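Local structure of E2A dna-binding protein (Human adenovirus 5, 2WB0) at residues 30-35 and 39-44; 72-77 and 301-306. The protein binds single-stranded DNA and, by forming multimers, unwinds the template without ATP during strand-displacement replication of the viral genome, whose initiation it also speeds up. All blocks are in the same frame, centred on the assembly; numbering follows the deposited sequence.

Contact 1: 30-35 and 39-44; sequences ANFKLL and VEALAA
Phe-32 touches Ala-41 and Leu-42 with CD1, CE1 and CZ of its ring, a worked example of an aromatic at the end of one helix packing against the first turn of the next. It is the first residue to leave helical geometry after helix 26-31, and its backbone comes nearest the second segment at Ala-41, with 7.1 Å between the CA atoms of Phe-32 and Ala-41. The reach of Phe-32 comes from its first torsion (-175°), which sets CG opposite the backbone N and sends the ring across to the helix. Over one ring face, toward the rim, sits the backbone N of Leu-34, 3.4 Å above the plane of Phe-32. Along 39-44, the start of the new helix is marked by Val-39, whose carbonyl O accepts a bond from the N of Ala-43 (2.8 Å). Ala-41 is the first residue to meet the ring: its methyl CB lies 4.0 Å from CD1 of Phe-32, approaching obliquely. Leu-42 follows and takes the far end of the ring. Its CG is 4.0 Å from CE1 of Phe-32, while both methyls, CD1 and CD2, lie 4.2 Å from CZ of Phe-32. The forked end of Leu-42 thus lies to one side of the ring plane, opposite Leu-34 N, and the two side chains cross at about a right angle. The turn itself is tied by Gln-38, whose side-chain amide bonds to Asn-31 O, Lys-33 N and Leu-35 N. Around this buried apolar cluster, helix 7-21 packs Ala-15 and Met-19 on Phe-32, and helix 64-83 receives Leu-42 on Leu-75, Gln-76 and Leu-79.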
loop_
_atom_site.group_PDB
_atom_site.type_symbol
_atom_site.label_atom_id
_atom_site.label_comp_id
_atom_site.label_asym_id
_atom_site.label_seq_id
_atom_site.Cartn_x
_atom_site.Cartn_y
_atom_site.Cartn_z
ATOM N N ALA A 30 -15.375 -22.477 12.283
ATOM C CA ALA A 30 -15.096 -23.921 12.430
ATOM C C ALA A 30 -13.746 -24.213 11.799
ATOM O O ALA A 30 -12.925 -24.976 12.340
ATOM C CB ALA A 30 -16.177 -24.733 11.680
ATOM N N ASN A 31 -13.527 -23.596 10.635
ATOM C CA ASN A 31 -12.361 -23.908 9.838
ATOM C C ASN A 31 -11.127 -23.107 10.168
ATOM O O ASN A 31 -10.053 -23.458 9.711
ATOM C CB ASN A 31 -12.708 -23.820 8.369
ATOM C CG ASN A 31 -13.713 -24.865 7.977
ATOM O OD1 ASN A 31 -14.676 -24.588 7.236
ATOM N ND2 ASN A 31 -13.530 -26.079 8.507
ATOM N N PHE A 32 -11.253 -22.050 10.977
ATOM C CA PHE A 32 -10.071 -21.249 11.303
ATOM C C PHE A 32 -9.019 -22.043 12.120
ATOM O O PHE A 32 -9.359 -22.699 13.123
ATOM C CB PHE A 32 -10.522 -20.009 12.084
ATOM C CG PHE A 32 -9.426 -19.054 12.363
ATOM C CD1 PHE A 32 -9.010 -18.154 11.359
ATOM C CD2 PHE A 32 -8.806 -19.024 13.604
ATOM C CE1 PHE A 32 -7.976 -17.262 11.606
ATOM C CE2 PHE A 32 -7.783 -18.121 13.873
ATOM C CZ PHE A 32 -7.365 -17.234 12.874
ATOM N N LYS A 33 -7.748 -21.937 11.746
ATOM C CA LYS A 33 -6.635 -22.690 12.364
ATOM C C LYS A 33 -5.426 -21.791 12.577
ATOM O O LYS A 33 -4.296 -22.263 12.726
ATOM C CB LYS A 33 -6.217 -23.903 11.487
ATOM C CG LYS A 33 -7.246 -25.034 11.341
ATOM C CD LYS A 33 -7.723 -25.631 12.718
ATOM C CE LYS A 33 -8.718 -26.814 12.482
ATOM N NZ LYS A 33 -9.057 -27.535 13.860
ATOM N N LEU A 34 -5.665 -20.479 12.641
ATOM C CA LEU A 34 -4.595 -19.512 12.865
ATOM C C LEU A 34 -3.459 -19.648 11.833
ATOM O O LEU A 34 -2.327 -19.371 12.129
ATOM C CB LEU A 34 -4.062 -19.703 14.277
ATOM C CG LEU A 34 -3.757 -18.560 15.235
ATOM C CD1 LEU A 34 -2.403 -18.748 16.036
ATOM C CD2 LEU A 34 -4.031 -17.146 14.786
ATOM N N LEU A 35 -3.770 -20.090 10.621
ATOM C CA LEU A 35 -2.750 -20.279 9.618
ATOM C C LEU A 35 -2.541 -18.989 8.827
ATOM O O LEU A 35 -3.458 -18.178 8.746
ATOM C CB LEU A 35 -3.227 -21.353 8.652
ATOM C CG LEU A 35 -2.794 -22.833 8.782
ATOM C CD1 LEU A 35 -1.728 -23.223 9.752
ATOM C CD2 LEU A 35 -3.867 -23.834 8.604
ATOM N N VAL A 39 -7.241 -15.260 6.564
ATOM C CA VAL A 39 -7.516 -13.852 6.900
ATOM C C VAL A 39 -9.010 -13.470 6.856
ATOM O O VAL A 39 -9.445 -12.568 7.595
ATOM C CB VAL A 39 -6.712 -12.883 6.004
ATOM C CG1 VAL A 39 -7.147 -11.423 6.321
ATOM C CG2 VAL A 39 -5.211 -13.066 6.215
ATOM N N GLU A 40 -9.781 -14.208 6.077
ATOM C CA GLU A 40 -11.220 -13.967 5.915
ATOM C C GLU A 40 -11.975 -13.880 7.229
ATOM O O GLU A 40 -12.762 -12.950 7.418
ATOM C CB GLU A 40 -11.883 -14.998 5.018
ATOM C CG GLU A 40 -13.380 -14.677 4.754
ATOM C CD GLU A 40 -14.029 -15.534 3.661
ATOM O OE1 GLU A 40 -15.218 -15.246 3.326
ATOM O OE2 GLU A 40 -13.398 -16.506 3.154
ATOM N N ALA A 41 -11.765 -14.831 8.134
ATOM C CA ALA A 41 -12.469 -14.777 9.441
ATOM C C ALA A 41 -12.089 -13.539 10.316
ATOM O O ALA A 41 -12.921 -12.965 11.022
ATOM C CB ALA A 41 -12.264 -16.080 10.205
ATOM N N LEU A 42 -10.858 -13.090 10.206
ATOM C CA LEU A 42 -10.408 -11.957 10.952
ATOM C C LEU A 42 -10.915 -10.662 10.271
ATOM O O LEU A 42 -11.281 -9.680 10.952
ATOM C CB LEU A 42 -8.885 -11.979 11.070
ATOM C CG LEU A 42 -8.360 -13.272 11.688
ATOM C CD1 LEU A 42 -6.845 -13.258 11.800
ATOM C CD2 LEU A 42 -8.992 -13.382 13.109
ATOM N N ALA A 43 -10.971 -10.673 8.955
ATOM C CA ALA A 43 -11.577 -9.552 8.234
ATOM C C ALA A 43 -13.091 -9.442 8.595
ATOM O O ALA A 43 -13.632 -8.335 8.703
ATOM C CB ALA A 43 -11.404 -9.762 6.733
ATOM N N ALA A 44 -13.748 -10.589 8.790
ATOM C CA ALA A 44 -15.178 -10.610 9.186
ATOM C C ALA A 44 -15.379 -10.038 10.603
ATOM O O ALA A 44 -16.344 -9.302 10.860
ATOM C CB ALA A 44 -15.754 -11.998 9.038
#

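Contact 2: 72-77 and 301-306; sequences GRFLQA and PDLLNA
Phe-74 of helix 64-83 meets Leu-303 and Ala-306 of helix 300-315 in a helix-helix packing that joins the all-alpha part of the protein to the zinc-binding part, although 223 residues lie between the two segments in the chain. The contact is apolar, and all three residues that touch are buried. Phe-74 extends from helix 64-83 toward helix 300-315, its CB directed at the partner; a first torsion of -71° sets CG opposite its own carbonyl carbon. Leu-303 and Ala-306, three residues apart on one side of helix 300-315, receive the ring. Leu-303 delivers a single methyl, CD2, to the ring edge, close to the ring plane, and the two side chains cross at about a right angle. Ala-306 offers both its methyl, whose CB is 4.1 Å from CE2 of Phe-74, and its backbone, which approaches the ring obliquely. Further residues of helix 64-83 extend the apolar seam, Leu-303 touching Met-70 and Ala-306 touching Phe-67 and Met-71. The polar interactions lie beside this core. Arg-73, beside Phe-74 in the sequence, donates from NH2 to Arg-222 O, one residue before the zinc ligand Cys-223, and Asp-302 OD2 accepts bonds from Thr-60 N and Thr-62 OG1. The closest approaches are those of the ring: CE2 of Phe-74 stands 3.8 Å from CD2 of Leu-303, and CD2 of Phe-74 lies 3.9 Å from the backbone C of Ala-306.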
loop_
_atom_site.group_PDB
_atom_site.type_symbol
_atom_site.label_atom_id
_atom_site.label_comp_id
_atom_site.label_asym_id
_atom_site.label_seq_id
_atom_site.Cartn_x
_atom_site.Cartn_y
_atom_site.Cartn_z
ATOM N N GLY A 72 -7.914 -6.844 8.483
ATOM C CA GLY A 72 -7.734 -8.286 8.744
ATOM C C GLY A 72 -6.278 -8.679 8.918
ATOM O O GLY A 72 -5.909 -9.417 9.853
ATOM N N ARG A 73 -5.424 -8.204 8.035
ATOM C CA ARG A 73 -4.022 -8.494 8.179
ATOM C C ARG A 73 -3.418 -7.887 9.445
ATOM O O ARG A 73 -2.511 -8.477 10.076
ATOM C CB ARG A 73 -3.273 -7.941 6.958
ATOM C CG ARG A 73 -3.649 -8.584 5.569
ATOM C CD ARG A 73 -2.595 -8.084 4.533
ATOM N NE ARG A 73 -2.935 -8.250 3.079
ATOM C CZ ARG A 73 -2.253 -7.726 2.043
ATOM N NH1 ARG A 73 -1.223 -6.845 2.221
ATOM N NH2 ARG A 73 -2.646 -8.035 0.781
ATOM N N PHE A 74 -3.844 -6.670 9.786
ATOM C CA PHE A 74 -3.293 -6.052 10.989
ATOM C C PHE A 74 -3.779 -6.785 12.219
ATOM O O PHE A 74 -3.018 -6.968 13.134
ATOM C CB PHE A 74 -3.671 -4.579 11.043
ATOM C CG PHE A 74 -2.952 -3.768 10.037
ATOM C CD1 PHE A 74 -1.561 -3.882 9.896
ATOM C CD2 PHE A 74 -3.668 -2.894 9.168
ATOM C CE1 PHE A 74 -0.848 -3.129 8.970
ATOM C CE2 PHE A 74 -2.952 -2.131 8.248
ATOM C CZ PHE A 74 -1.578 -2.217 8.138
ATOM N N LEU A 75 -5.028 -7.214 12.219
ATOM C CA LEU A 75 -5.576 -7.961 13.340
ATOM C C LEU A 75 -4.817 -9.286 13.475
ATOM O O LEU A 75 -4.355 -9.677 14.552
ATOM C CB LEU A 75 -7.026 -8.286 13.043
ATOM C CG LEU A 75 -8.013 -8.503 14.219
ATOM C CD1 LEU A 75 -9.237 -9.341 13.946
ATOM C CD2 LEU A 75 -7.509 -8.523 15.727
ATOM N N GLN A 76 -4.665 -9.954 12.354
ATOM C CA GLN A 76 -3.772 -11.105 12.293
ATOM C C GLN A 76 -2.407 -10.861 12.893
ATOM O O GLN A 76 -1.900 -11.684 13.660
ATOM C CB GLN A 76 -3.637 -11.611 10.841
ATOM C CG GLN A 76 -2.991 -13.066 10.847
ATOM C CD GLN A 76 -2.612 -13.552 9.492
ATOM O OE1 GLN A 76 -2.973 -14.667 9.076
ATOM N NE2 GLN A 76 -1.929 -12.724 8.781
ATOM N N ALA A 77 -1.779 -9.749 12.560
ATOM C CA ALA A 77 -0.474 -9.501 13.100
ATOM C C ALA A 77 -0.504 -9.329 14.626
ATOM O O ALA A 77 0.464 -9.716 15.326
ATOM C CB ALA A 77 0.127 -8.261 12.432
ATOM N N PRO A 301 -3.656 7.391 3.549
ATOM C CA PRO A 301 -4.320 7.669 4.843
ATOM C C PRO A 301 -5.288 6.614 5.296
ATOM O O PRO A 301 -5.354 6.394 6.520
ATOM C CB PRO A 301 -5.076 8.975 4.608
ATOM C CG PRO A 301 -4.416 9.567 3.289
ATOM C CD PRO A 301 -4.054 8.351 2.494
ATOM N N ASP A 302 -6.033 5.969 4.369
ATOM C CA ASP A 302 -6.979 4.908 4.753
ATOM C C ASP A 302 -6.182 3.725 5.203
ATOM O O ASP A 302 -6.634 3.027 6.101
ATOM C CB ASP A 302 -7.924 4.535 3.572
ATOM C CG ASP A 302 -8.879 5.644 3.271
ATOM O OD1 ASP A 302 -8.975 6.535 4.160
ATOM O OD2 ASP A 302 -9.461 5.673 2.170
ATOM N N LEU A 303 -4.999 3.501 4.623
ATOM C CA LEU A 303 -4.158 2.359 5.083
ATOM C C LEU A 303 -3.682 2.542 6.548
ATOM O O LEU A 303 -3.701 1.603 7.372
ATOM C CB LEU A 303 -2.934 2.184 4.172
ATOM C CG LEU A 303 -2.294 0.804 3.940
ATOM C CD1 LEU A 303 -0.862 0.888 3.370
ATOM C CD2 LEU A 303 -2.623 -0.444 4.805
ATOM N N LEU A 304 -3.250 3.758 6.878
ATOM C CA LEU A 304 -2.838 4.048 8.248
ATOM C C LEU A 304 -4.046 3.936 9.167
ATOM O O LEU A 304 -3.950 3.362 10.230
ATOM C CB LEU A 304 -2.252 5.452 8.327
ATOM C CG LEU A 304 -1.249 5.845 9.407
ATOM C CD1 LEU A 304 -1.133 7.318 9.813
ATOM C CD2 LEU A 304 -0.645 4.760 10.362
ATOM N N ASN A 305 -5.208 4.426 8.727
ATOM C CA ASN A 305 -6.412 4.310 9.551
ATOM C C ASN A 305 -6.833 2.870 9.719
ATOM O O ASN A 305 -7.398 2.532 10.780
ATOM C CB ASN A 305 -7.616 5.065 8.979
ATOM C CG ASN A 305 -7.751 6.509 9.520
ATOM O OD1 ASN A 305 -7.208 6.859 10.564
ATOM N ND2 ASN A 305 -8.535 7.299 8.833
ATOM N N ALA A 306 -6.535 1.992 8.729
ATOM C CA ALA A 306 -6.876 0.558 8.924
ATOM C C ALA A 306 -6.059 0.072 10.109
ATOM O O ALA A 306 -6.587 -0.684 10.982
ATOM C CB ALA A 306 -6.535 -0.300 7.745
#

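Both contacts are buried and follow one recipe, a phenylalanine ring received by a leucine and an alanine, yet they work at different ranges. Contact 1 sets the turn just after helix 26-31 against the start of helix 40-53, within the all-alpha region; its centre lies about 22 Å from the centre of the chain. Contact 2 is more central, at about 10 Å, and ties that region to the zinc-binding part. They share no helix, but touch where helix 40-53 packs on helix 64-83: Leu-42 CD1 is 3.7 Å from Gln-76 CB. In contact 1 both partners come in obliquely with side-chain atoms; in contact 2 a leucine methyl meets the ring edge and alanine backbone atoms also touch.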